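Long-range contact in TetR-family transcriptional regulator (Streptomyces coelicolor, PDB 2G7L), which probably binds operator DNA as a dimer and regulates transcription, perhaps in response to a small ligand, as many TetR-family proteins do: residues 28-42 / 60-74. Sequence-based numbering, arbitrary orientation.
Sequences AVALMRAEGLEKVTM and VANTAELHAAVLDAL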
loop_
_atom_site.group_PDB
_atom_site.type_symbol
_atom_site.label_atom_id
_atom_site.label_comp_id
_atom_site.label_asym_id
_atom_site.label_seq_id
_atom_site.Cartn_x
_atom_site.Cartn_y
_atom_site.Cartn_z
ATOM N N ALA A 28 17.767 17.026 5.960
ATOM C CA ALA A 28 17.160 15.685 6.089
ATOM C C ALA A 28 17.797 14.715 5.116
ATOM O O ALA A 28 18.086 13.600 5.494
ATOM C CB ALA A 28 15.653 15.739 5.868
ATOM N N VAL A 29 18.012 15.144 3.868
ATOM C CA VAL A 29 18.564 14.276 2.850
ATOM C C VAL A 29 19.969 13.864 3.233
ATOM O O VAL A 29 20.329 12.672 3.141
ATOM C CB VAL A 29 18.585 14.948 1.448
ATOM C CG1 VAL A 29 19.390 14.075 0.436
ATOM C CG2 VAL A 29 17.148 15.156 0.886
ATOM N N ALA A 30 20.791 14.857 3.612
ATOM C CA ALA A 30 22.168 14.619 4.033
ATOM C C ALA A 30 22.206 13.737 5.263
ATOM O O ALA A 30 22.983 12.817 5.305
ATOM C CB ALA A 30 22.922 16.007 4.306
ATOM N N LEU A 31 21.363 14.017 6.254
ATOM C CA LEU A 31 21.241 13.133 7.438
ATOM C C LEU A 31 20.925 11.644 7.104
ATOM O O LEU A 31 21.533 10.731 7.697
ATOM C CB LEU A 31 20.198 13.683 8.388
ATOM C CG LEU A 31 20.203 13.150 9.798
ATOM C CD1 LEU A 31 21.613 13.215 10.404
ATOM C CD2 LEU A 31 19.224 14.021 10.550
HETATM N N MSE A 32 20.038 11.405 6.121
HETATM C CA MSE A 32 19.702 10.046 5.698
HETATM C C MSE A 32 20.889 9.285 5.081
HETATM O O MSE A 32 21.145 8.151 5.436
HETATM C CB MSE A 32 18.540 10.058 4.709
HETATM C CG MSE A 32 18.465 8.756 3.855
HETATM SE SE MSE A 32 17.102 8.924 2.547
HETATM C CE MSE A 32 18.431 9.128 1.087
ATOM N N ARG A 33 21.549 9.898 4.113
ATOM C CA ARG A 33 22.746 9.358 3.478
ATOM C C ARG A 33 23.913 9.042 4.450
ATOM O O ARG A 33 24.680 8.112 4.223
ATOM C CB ARG A 33 23.249 10.389 2.470
ATOM C CG ARG A 33 22.191 10.900 1.568
ATOM C CD ARG A 33 22.412 10.329 0.240
ATOM N NE ARG A 33 21.643 10.988 -0.804
ATOM C CZ ARG A 33 20.823 10.352 -1.641
ATOM N NH1 ARG A 33 20.630 9.005 -1.531
ATOM N NH2 ARG A 33 20.195 11.061 -2.595
ATOM N N ALA A 34 24.033 9.844 5.502
ATOM C CA ALA A 34 25.112 9.748 6.438
ATOM C C ALA A 34 24.781 8.768 7.548
ATOM O O ALA A 34 25.657 8.084 8.096
ATOM C CB ALA A 34 25.406 11.163 7.033
ATOM N N GLU A 35 23.516 8.680 7.888
ATOM C CA GLU A 35 23.148 7.999 9.132
ATOM C C GLU A 35 21.993 6.983 9.027
ATOM O O GLU A 35 21.701 6.283 10.009
ATOM C CB GLU A 35 22.880 9.044 10.233
ATOM C CG GLU A 35 24.127 9.877 10.647
ATOM C CD GLU A 35 23.961 10.483 12.017
ATOM O OE1 GLU A 35 23.941 9.707 12.990
ATOM O OE2 GLU A 35 23.820 11.726 12.136
ATOM N N GLY A 36 21.341 6.920 7.859
ATOM C CA GLY A 36 20.247 5.972 7.612
ATOM C C GLY A 36 18.872 6.458 7.145
ATOM O O GLY A 36 18.433 6.132 6.007
ATOM N N LEU A 37 18.168 7.164 8.029
ATOM C CA LEU A 37 16.743 7.552 7.837
ATOM C C LEU A 37 15.907 7.321 9.088
ATOM O O LEU A 37 14.958 8.070 9.375
ATOM C CB LEU A 37 16.067 6.886 6.649
ATOM C CG LEU A 37 14.607 7.302 6.381
ATOM C CD1 LEU A 37 14.403 8.835 6.174
ATOM C CD2 LEU A 37 14.118 6.588 5.187
ATOM N N GLU A 38 16.264 6.257 9.816
ATOM C CA GLU A 38 15.798 6.003 11.182
ATOM C C GLU A 38 16.224 7.171 12.082
ATOM O O GLU A 38 15.487 7.564 12.993
ATOM C CB GLU A 38 16.322 4.637 11.686
ATOM C CG GLU A 38 17.840 4.322 11.423
ATOM C CD GLU A 38 18.165 3.799 9.990
ATOM O OE1 GLU A 38 17.498 4.198 9.006
ATOM O OE2 GLU A 38 19.114 2.993 9.826
ATOM N N LYS A 39 17.381 7.760 11.756
ATOM C CA LYS A 39 17.933 8.967 12.406
ATOM C C LYS A 39 17.264 10.326 12.036
ATOM O O LYS A 39 17.371 11.312 12.770
ATOM C CB LYS A 39 19.431 9.047 12.100
ATOM C CG LYS A 39 20.227 7.761 12.336
ATOM C CD LYS A 39 20.219 7.368 13.786
ATOM C CE LYS A 39 21.251 6.283 14.060
ATOM N NZ LYS A 39 20.884 5.626 15.337
ATOM N N VAL A 40 16.570 10.376 10.903
ATOM C CA VAL A 40 15.912 11.588 10.451
ATOM C C VAL A 40 14.595 11.817 11.223
ATOM O O VAL A 40 13.480 11.432 10.783
ATOM C CB VAL A 40 15.698 11.567 8.910
ATOM C CG1 VAL A 40 15.097 12.898 8.422
ATOM C CG2 VAL A 40 17.020 11.220 8.178
ATOM N N THR A 41 14.715 12.451 12.382
ATOM C CA THR A 41 13.540 12.788 13.164
ATOM C C THR A 41 13.482 14.294 13.218
ATOM O O THR A 41 14.455 14.945 12.864
ATOM C CB THR A 41 13.670 12.226 14.600
ATOM O OG1 THR A 41 14.750 12.895 15.261
ATOM C CG2 THR A 41 13.988 10.729 14.590
HETATM N N MSE A 42 12.361 14.850 13.670
HETATM C CA MSE A 42 12.222 16.295 13.767
HETATM C C MSE A 42 13.183 16.867 14.825
HETATM O O MSE A 42 13.757 17.941 14.635
HETATM C CB MSE A 42 10.759 16.700 14.059
HETATM C CG MSE A 42 9.804 16.518 12.836
HETATM SE SE MSE A 42 10.234 17.754 11.352
HETATM C CE MSE A 42 9.295 19.222 11.918
ATOM N N VAL A 60 7.495 21.576 7.729
ATOM C CA VAL A 60 7.104 20.173 7.618
ATOM C C VAL A 60 6.305 19.763 8.866
ATOM O O VAL A 60 6.821 19.807 9.989
ATOM C CB VAL A 60 8.340 19.207 7.254
ATOM C CG1 VAL A 60 9.644 19.764 7.728
ATOM C CG2 VAL A 60 8.167 17.861 7.804
ATOM N N ALA A 61 5.037 19.391 8.675
ATOM C CA ALA A 61 4.123 19.261 9.809
ATOM C C ALA A 61 4.306 17.980 10.643
ATOM O O ALA A 61 3.815 17.900 11.766
ATOM C CB ALA A 61 2.647 19.462 9.347
ATOM N N ASN A 62 5.014 16.982 10.111
ATOM C CA ASN A 62 5.201 15.735 10.827
ATOM C C ASN A 62 6.233 14.842 10.159
ATOM O O ASN A 62 6.747 15.158 9.100
ATOM C CB ASN A 62 3.842 14.985 10.997
ATOM C CG ASN A 62 3.071 14.801 9.670
ATOM O OD1 ASN A 62 3.598 14.258 8.710
ATOM N ND2 ASN A 62 1.817 15.246 9.635
ATOM N N THR A 63 6.504 13.706 10.768
ATOM C CA THR A 63 7.438 12.723 10.231
ATOM C C THR A 63 7.139 12.358 8.753
ATOM O O THR A 63 8.050 12.369 7.890
ATOM C CB THR A 63 7.370 11.450 11.108
ATOM O OG1 THR A 63 7.215 11.839 12.485
ATOM C CG2 THR A 63 8.586 10.516 10.925
ATOM N N ALA A 64 5.876 12.031 8.462
ATOM C CA ALA A 64 5.475 11.584 7.117
ATOM C C ALA A 64 5.607 12.673 6.049
ATOM O O ALA A 64 6.058 12.364 4.962
ATOM C CB ALA A 64 4.051 10.929 7.122
ATOM N N GLU A 65 5.265 13.926 6.382
ATOM C CA GLU A 65 5.522 15.090 5.530
ATOM C C GLU A 65 7.008 15.268 5.276
ATOM O O GLU A 65 7.429 15.625 4.168
ATOM C CB GLU A 65 4.905 16.381 6.075
ATOM C CG GLU A 65 3.324 16.453 5.991
ATOM C CD GLU A 65 2.736 16.346 4.558
ATOM O OE1 GLU A 65 3.479 16.602 3.573
ATOM O OE2 GLU A 65 1.519 16.016 4.408
ATOM N N LEU A 66 7.801 14.962 6.295
ATOM C CA LEU A 66 9.270 15.049 6.219
ATOM C C LEU A 66 9.806 13.904 5.335
ATOM O O LEU A 66 10.675 14.129 4.468
ATOM C CB LEU A 66 9.891 14.967 7.635
ATOM C CG LEU A 66 11.426 14.853 7.755
ATOM C CD1 LEU A 66 12.068 16.215 7.281
ATOM C CD2 LEU A 66 11.882 14.482 9.218
ATOM N N HIS A 67 9.311 12.669 5.562
ATOM C CA HIS A 67 9.723 11.557 4.655
ATOM C C HIS A 67 9.271 11.849 3.239
ATOM O O HIS A 67 10.017 11.606 2.309
ATOM C CB HIS A 67 9.229 10.185 5.109
ATOM C CG HIS A 67 9.860 9.705 6.380
ATOM N ND1 HIS A 67 9.441 8.565 7.032
ATOM C CD2 HIS A 67 10.856 10.225 7.134
ATOM C CE1 HIS A 67 10.161 8.399 8.131
ATOM N NE2 HIS A 67 11.017 9.400 8.221
ATOM N N ALA A 68 8.069 12.400 3.087
ATOM C CA ALA A 68 7.535 12.744 1.748
ATOM C C ALA A 68 8.455 13.760 0.987
ATOM O O ALA A 68 8.761 13.561 -0.211
ATOM C CB ALA A 68 6.145 13.266 1.836
ATOM N N ALA A 69 8.843 14.844 1.659
ATOM C CA ALA A 69 9.857 15.822 1.161
ATOM C C ALA A 69 11.175 15.151 0.791
ATOM O O ALA A 69 11.746 15.428 -0.240
ATOM C CB ALA A 69 10.096 16.877 2.244
ATOM N N VAL A 70 11.667 14.247 1.628
ATOM C CA VAL A 70 12.881 13.525 1.267
ATOM C C VAL A 70 12.638 12.629 0.065
ATOM O O VAL A 70 13.530 12.422 -0.783
ATOM C CB VAL A 70 13.384 12.665 2.442
ATOM C CG1 VAL A 70 14.524 11.782 2.016
ATOM C CG2 VAL A 70 13.804 13.607 3.659
ATOM N N LEU A 71 11.452 12.004 0.014
ATOM C CA LEU A 71 11.150 11.176 -1.177
ATOM C C LEU A 71 11.078 12.060 -2.364
ATOM O O LEU A 71 11.640 11.715 -3.423
ATOM C CB LEU A 71 9.845 10.353 -1.026
ATOM C CG LEU A 71 9.480 9.477 -2.230
ATOM C CD1 LEU A 71 10.612 8.523 -2.531
ATOM C CD2 LEU A 71 8.160 8.735 -1.915
ATOM N N ASP A 72 10.399 13.196 -2.236
ATOM C CA ASP A 72 10.357 14.122 -3.374
ATOM C C ASP A 72 11.737 14.469 -3.943
ATOM O O ASP A 72 11.997 14.315 -5.140
ATOM C CB ASP A 72 9.552 15.366 -3.075
ATOM C CG ASP A 72 9.206 16.142 -4.347
ATOM O OD1 ASP A 72 10.136 16.716 -4.928
ATOM O OD2 ASP A 72 8.024 16.228 -4.764
ATOM N N ALA A 73 12.653 14.851 -3.069
ATOM C CA ALA A 73 14.026 15.111 -3.451
ATOM C C ALA A 73 14.581 13.966 -4.303
ATOM O O ALA A 73 15.138 14.202 -5.381
ATOM C CB ALA A 73 14.901 15.298 -2.162
ATOM N N LEU A 74 14.415 12.731 -3.828
ATOM C CA LEU A 74 15.023 11.527 -4.464
ATOM C C LEU A 74 14.418 11.196 -5.841
ATOM O O LEU A 74 15.018 10.487 -6.663
ATOM C CB LEU A 74 14.906 10.312 -3.517
ATOM C CG LEU A 74 15.736 10.391 -2.222
ATOM C CD1 LEU A 74 15.106 9.614 -1.114
ATOM C CD2 LEU A 74 17.163 9.855 -2.442
HETATM O O HOH W 1 9.994 12.887 13.173
#
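Val70 meets helix 28-35 with both methyls: CG2 rests on Ala28 CB at 3.6 Å, while CG1, anti to the backbone N (chi1 172°), lies against the selenium of Met32. Ala28 suits the crossing because its small methyl leaves room for both Val70 CG2 and Leu66 CD1 to meet it. The axes of the two short helical segments pass 10.2 Å apart, nearly at right angles. Leu66, one turn before Val70, forks between two parts of the other segment, CD1 reaching Ala28 and CD2 touching Val40 CG1 at 3.7 Å. Behind this tight centre stands Leu45 of helix 42-48, packed on both Ala28 and Leu66. A second buried part lies at Val60, where selenomethionine Met42, its flexible chain bent twice, brings its selenium to the valine methyls.

Leu37 CD1 approaches His67 CD2 obliquely, 3.9 Å away. The imidazole of His67 is held at ND1, which is hydrogen-bonded to Ser113 of helix 108-116; this suits a polar ring buried among leucines. Packing is looser towards the exposed Arg33, whose side chain and that of Leu74 slide past each other in opposite directions, with NH2 3.3 Å from CD2. The guanidinium end alone meets the leucine methyl, while the residue remains exposed. Beside it, the small Ala73 receives only Val29 CG2. Near the start of helix 63-74, a water bridges Met42 N and Thr63 OG1, accepting from the amide at 3.1 Å.

This is the packing of the first helix of a TetR-type DNA-binding domain on the helix that leads from its helix-turn-helix towards the ligand-binding domain. With no direct hydrogen bond between the segments and one bridging water, their union rests chiefly on shape and buried apolar surface.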